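Local coordinates for protein probable glutaredoxin ssr2061 (Synechocystis sp., PDB 4MJE) that probably acts as a glutathione-disulfide oxidoreductase that, with NADPH, glutathione reductase and glutathione, reduces low molecular weight disulfides and proteins, at residues 21-26 with 47-52; 17-22 with 73-78. The protein carries 1 engineered substitution. One frame throughout, in Å; residues are numbered along the deposited sequence.

Interaction 1 (21-26 with 47-52); sequences YTWSTC and CIDGDN
The loop that carries strand 18-22 of a thioredoxin fold to the CxxC site is pinned at W23 and S24 by D49, at the turn that follows the edge strand 44-47. The D49 carboxylate grips S24 with both oxygens: OD1 accepts the backbone N of S24 at 2.8 Å, OD2 accepts the hydroxyl OG of S24 at 2.7 Å, and each oxygen uses its syn lone pair. These two bonds fix the rotation of the carboxylate. With OG lodged between its own backbone N and carbonyl carbon (chi1 60°), S24 presents both donors to the one carboxylate.

Just before this clamp the parallel strands end with a nearly straight bond from I48 N to T22 O, 2.9 Å. The strands 18-22 and 44-47 and the helix 27-39 between them form a beta-alpha-beta unit of the fold. T22 OG1 rests 3.4 Å from C47 CA, its hydrogen bond going to E45.

The W23 indole lies over the type II turn from I48 to D51. D49 CA sits over one face in a CH-pi contact, 3.7 Å from the centroid of the five-membered ring, and the ring and carboxylate planes are 56° apart. I48 CG1 meets the ring edge in plane, at CD1. The single N-H of W23 NE1 is shared between a weak, bent bond to I48 O, at 3.1 Å and 125°, and a water that in turn donates to D51 O. A type I turn from W23 to C26, with S24 inside it, leads to the start of helix 27-39, which C26 N-caps; C26 and C29 are the pair expected by similarity to form the redox-active disulfide, here present as free thiols.

Interaction 2 (17-22 with 73-78); sequences KIEIYT and IDDQHI
K17 reaches across to D75 with an extended side chain, running obliquely to the aspartate so that K17 NZ ends on D75 OD1 at 2.7 Å, on the syn lone pair. The salt bridge ties the start of the central strand 18-22 to the type I' turn (I73 to Q76) of the hairpin of strands 70-73 and 76-79, which completes the thioredoxin-fold sheet. CG anti to the backbone N of K17 (chi1 -178°) and an extended chain beyond it carry CD and CE alongside D75 OD1 to the NZ contact.

D74 meets the backbone of K17. D74 OD1 accepts K17 N at 3.0 Å, nearly along the C-O axis, and D74 N donates to K17 O at 2.8 Å. I18 and I73, a non-hydrogen-bonded antiparallel pair, point to the same face of the sheet, where L97 of helix 93-97 touches both.

E19 turns its carboxylate 74° from that of D75, with E19 OE2 4.1 Å from D75 OD1; the salt bridge of E19 to R61 probably eases this like-charge approach, and OE1 of E19 is hydrogen-bonded to the hydroxyl of Y46. A water donates to K17 O and E19 OE2 and accepts D75 N at 2.8 Å.

From the N terminus, the chain enters the fold at K17 and runs along strand 18-22, which serves both contacts: its start in interaction 2, its end and the loop beyond in interaction 1. Y21 and T22 belong to both first segments but touch nothing across interaction 2. Helix 27-39 and strand 44-47 follow, and interaction 1 closes this loop of 20 residues where strand 44-47 hands over to helix 52-61. The chain passes through that helix and strand 70-73 to the hairpin turn, where interaction 2 closes the wider loop. The first closure is nested in the second. Their centres lie about 15 Å apart, and between them strand 18-22 is bound to its parallel and its antiparallel neighbour.

Interaction 1 (21-26 with 47-52)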
# COMPACT_ATOMS: atom_id res chain seq x y z
N TYR A 21 -1.59 0.08 6.61
CA TYR A 21 -2.04 0.22 7.98
C TYR A 21 -1.05 1.09 8.76
O TYR A 21 0.17 0.88 8.68
CB TYR A 21 -2.14 -1.13 8.71
CG TYR A 21 -3.07 -2.18 8.14
CD1 TYR A 21 -4.24 -2.53 8.80
CD2 TYR A 21 -2.73 -2.90 7.00
CE1 TYR A 21 -5.06 -3.55 8.31
CE2 TYR A 21 -3.54 -3.90 6.51
CZ TYR A 21 -4.68 -4.21 7.17
OH TYR A 21 -5.47 -5.24 6.69
N THR A 22 -1.57 2.06 9.50
CA THR A 22 -0.72 3.04 10.15
C THR A 22 -1.23 3.44 11.53
O THR A 22 -2.40 3.26 11.87
CB THR A 22 -0.68 4.36 9.36
OG1 THR A 22 -1.99 4.91 9.37
CG2 THR A 22 -0.24 4.18 7.93
N TRP A 23 -0.32 4.04 12.31
CA TRP A 23 -0.69 5.06 13.27
C TRP A 23 -0.26 6.39 12.66
O TRP A 23 0.82 6.50 12.09
CB TRP A 23 -0.02 4.82 14.64
CG TRP A 23 -0.81 3.93 15.54
CD1 TRP A 23 -1.79 3.06 15.17
CD2 TRP A 23 -0.67 3.82 16.97
NE1 TRP A 23 -2.29 2.42 16.28
CE2 TRP A 23 -1.62 2.87 17.40
CE3 TRP A 23 0.16 4.42 17.93
CZ2 TRP A 23 -1.77 2.51 18.74
CZ3 TRP A 23 0.02 4.05 19.25
CH2 TRP A 23 -0.93 3.11 19.64
N SER A 24 -1.13 7.39 12.75
CA SER A 24 -0.95 8.67 12.07
C SER A 24 0.36 9.34 12.44
O SER A 24 1.00 10.01 11.62
CB SER A 24 -2.11 9.61 12.37
OG SER A 24 -2.22 9.86 13.75
N THR A 25 0.77 9.16 13.69
CA THR A 25 1.92 9.87 14.26
C THR A 25 3.15 8.99 14.42
O THR A 25 4.14 9.40 15.03
CB THR A 25 1.53 10.49 15.61
OG1 THR A 25 0.85 9.50 16.38
CG2 THR A 25 0.60 11.69 15.41
N CYS A 26 3.11 7.78 13.89
CA CYS A 26 4.29 6.92 13.89
C CYS A 26 5.26 7.38 12.82
O CYS A 26 4.86 7.57 11.67
CB CYS A 26 3.85 5.48 13.64
SG CYS A 26 5.20 4.36 13.12
N CYS A 47 -5.87 3.99 9.07
CA CYS A 47 -5.31 4.59 10.25
C CYS A 47 -6.00 4.03 11.47
O CYS A 47 -7.19 4.25 11.70
CB CYS A 47 -5.42 6.10 10.17
SG CYS A 47 -4.77 6.94 11.57
N ILE A 48 -5.23 3.28 12.25
CA ILE A 48 -5.80 2.48 13.32
C ILE A 48 -5.34 2.95 14.69
O ILE A 48 -5.36 2.16 15.64
CB ILE A 48 -5.55 0.96 13.10
CG1 ILE A 48 -4.05 0.62 13.06
CG2 ILE A 48 -6.20 0.51 11.78
CD1 ILE A 48 -3.75 -0.90 13.11
N ASP A 49 -5.02 4.25 14.82
CA ASP A 49 -4.70 4.86 16.13
C ASP A 49 -5.66 4.36 17.20
O ASP A 49 -6.87 4.54 17.08
CB ASP A 49 -4.84 6.39 16.11
CG ASP A 49 -3.89 7.08 15.17
OD1 ASP A 49 -3.29 6.44 14.30
OD2 ASP A 49 -3.74 8.31 15.33
N GLY A 50 -5.12 3.76 18.25
CA GLY A 50 -5.92 3.37 19.40
C GLY A 50 -6.91 2.24 19.15
O GLY A 50 -7.74 1.97 20.01
N ASP A 51 -6.80 1.56 18.03
CA ASP A 51 -7.77 0.53 17.66
C ASP A 51 -7.14 -0.85 17.73
O ASP A 51 -6.51 -1.32 16.78
CB ASP A 51 -8.32 0.86 16.27
CG ASP A 51 -9.60 0.11 15.96
OD1 ASP A 51 -9.69 -1.06 16.36
OD2 ASP A 51 -10.48 0.71 15.33
N ASN A 52 -7.32 -1.54 18.86
CA ASN A 52 -6.69 -2.84 19.03
C ASN A 52 -7.32 -3.88 18.12
O ASN A 52 -6.62 -4.75 17.60
CB ASN A 52 -6.73 -3.32 20.48
CG ASN A 52 -6.08 -4.70 20.65
OD1 ASN A 52 -4.85 -4.83 20.65
ND2 ASN A 52 -6.91 -5.73 20.77
O HOH W 1 -3.76 -0.17 16.79

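Interaction 2 (17-22 with 73-78)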
# COMPACT_ATOMS: atom_id res chain seq x y z
N LYS A 17 -4.73 -2.37 -6.06
CA LYS A 17 -5.27 -2.23 -4.72
C LYS A 17 -4.07 -2.05 -3.77
O LYS A 17 -3.30 -2.99 -3.54
CB LYS A 17 -6.09 -3.48 -4.40
CG LYS A 17 -6.75 -3.48 -3.04
CD LYS A 17 -7.29 -4.86 -2.74
CE LYS A 17 -7.90 -4.94 -1.37
NZ LYS A 17 -8.33 -6.33 -1.06
N ILE A 18 -3.90 -0.84 -3.24
CA ILE A 18 -2.77 -0.51 -2.39
C ILE A 18 -3.29 -0.12 -1.01
O ILE A 18 -4.13 0.77 -0.88
CB ILE A 18 -1.94 0.64 -2.98
CG1 ILE A 18 -1.45 0.26 -4.39
CG2 ILE A 18 -0.77 0.97 -2.08
CD1 ILE A 18 -0.86 1.39 -5.19
N GLU A 19 -2.82 -0.83 0.02
CA GLU A 19 -3.29 -0.66 1.38
C GLU A 19 -2.12 -0.45 2.32
O GLU A 19 -1.10 -1.15 2.22
CB GLU A 19 -4.05 -1.89 1.87
CG GLU A 19 -5.23 -2.29 1.02
CD GLU A 19 -5.67 -3.71 1.32
OE1 GLU A 19 -6.62 -3.89 2.11
OE2 GLU A 19 -5.06 -4.65 0.78
N ILE A 20 -2.28 0.50 3.24
CA ILE A 20 -1.28 0.68 4.29
C ILE A 20 -1.96 0.90 5.63
O ILE A 20 -2.84 1.76 5.74
CB ILE A 20 -0.30 1.84 3.96
CG1 ILE A 20 0.77 1.94 5.05
CG2 ILE A 20 -1.02 3.18 3.75
CD1 ILE A 20 1.90 2.87 4.74
N TYR A 21 -1.59 0.08 6.61
CA TYR A 21 -2.04 0.22 7.98
C TYR A 21 -1.05 1.09 8.76
O TYR A 21 0.17 0.88 8.68
CB TYR A 21 -2.14 -1.13 8.71
CG TYR A 21 -3.07 -2.18 8.14
CD1 TYR A 21 -4.24 -2.53 8.80
CD2 TYR A 21 -2.73 -2.90 7.00
CE1 TYR A 21 -5.06 -3.55 8.31
CE2 TYR A 21 -3.54 -3.90 6.51
CZ TYR A 21 -4.68 -4.21 7.17
OH TYR A 21 -5.47 -5.24 6.69
N THR A 22 -1.57 2.06 9.50
CA THR A 22 -0.72 3.04 10.15
C THR A 22 -1.23 3.44 11.53
O THR A 22 -2.40 3.26 11.87
CB THR A 22 -0.68 4.36 9.36
OG1 THR A 22 -1.99 4.91 9.37
CG2 THR A 22 -0.24 4.18 7.93
N ILE A 73 -0.06 -4.81 -1.56
CA ILE A 73 -0.32 -4.41 -2.94
C ILE A 73 -0.92 -5.61 -3.66
O ILE A 73 -0.33 -6.69 -3.66
CB ILE A 73 0.97 -3.96 -3.67
CG1 ILE A 73 1.56 -2.73 -2.99
CG2 ILE A 73 0.68 -3.63 -5.14
CD1 ILE A 73 2.93 -2.36 -3.52
N ASP A 74 -2.10 -5.42 -4.25
CA ASP A 74 -2.87 -6.49 -4.88
C ASP A 74 -2.94 -7.73 -4.01
O ASP A 74 -2.77 -8.86 -4.45
CB ASP A 74 -2.31 -6.81 -6.26
CG ASP A 74 -2.66 -5.74 -7.26
OD1 ASP A 74 -3.62 -4.97 -6.99
OD2 ASP A 74 -1.97 -5.65 -8.30
N ASP A 75 -3.19 -7.45 -2.74
CA ASP A 75 -3.46 -8.45 -1.71
C ASP A 75 -2.22 -9.18 -1.22
O ASP A 75 -2.32 -10.00 -0.32
CB ASP A 75 -4.57 -9.44 -2.14
CG ASP A 75 -5.93 -8.79 -2.18
OD1 ASP A 75 -6.20 -7.91 -1.34
OD2 ASP A 75 -6.73 -9.17 -3.04
N GLN A 76 -1.06 -8.85 -1.78
CA GLN A 76 0.19 -9.43 -1.30
C GLN A 76 0.81 -8.57 -0.21
O GLN A 76 0.93 -7.36 -0.36
CB GLN A 76 1.18 -9.56 -2.45
CG GLN A 76 2.48 -10.21 -2.01
CD GLN A 76 3.49 -10.30 -3.12
OE1 GLN A 76 3.56 -9.44 -4.00
NE2 GLN A 76 4.29 -11.36 -3.09
N HIS A 77 1.23 -9.20 0.88
CA HIS A 77 1.93 -8.51 1.95
C HIS A 77 3.33 -8.13 1.49
O HIS A 77 4.16 -8.98 1.19
CB HIS A 77 2.02 -9.44 3.15
CG HIS A 77 2.56 -8.78 4.38
ND1 HIS A 77 3.31 -9.45 5.32
CD2 HIS A 77 2.46 -7.51 4.81
CE1 HIS A 77 3.64 -8.61 6.28
NE2 HIS A 77 3.14 -7.43 5.99
N ILE A 78 3.59 -6.84 1.42
CA ILE A 78 4.90 -6.31 1.03
C ILE A 78 5.82 -6.13 2.23
O ILE A 78 7.03 -6.35 2.14
CB ILE A 78 4.73 -4.96 0.30
CG1 ILE A 78 3.75 -5.10 -0.87
CG2 ILE A 78 6.07 -4.40 -0.16
CD1 ILE A 78 4.16 -6.16 -1.89
O HOH W 2 -3.55 -4.96 -1.47
O HOH W 3 -8.98 -7.97 -4.03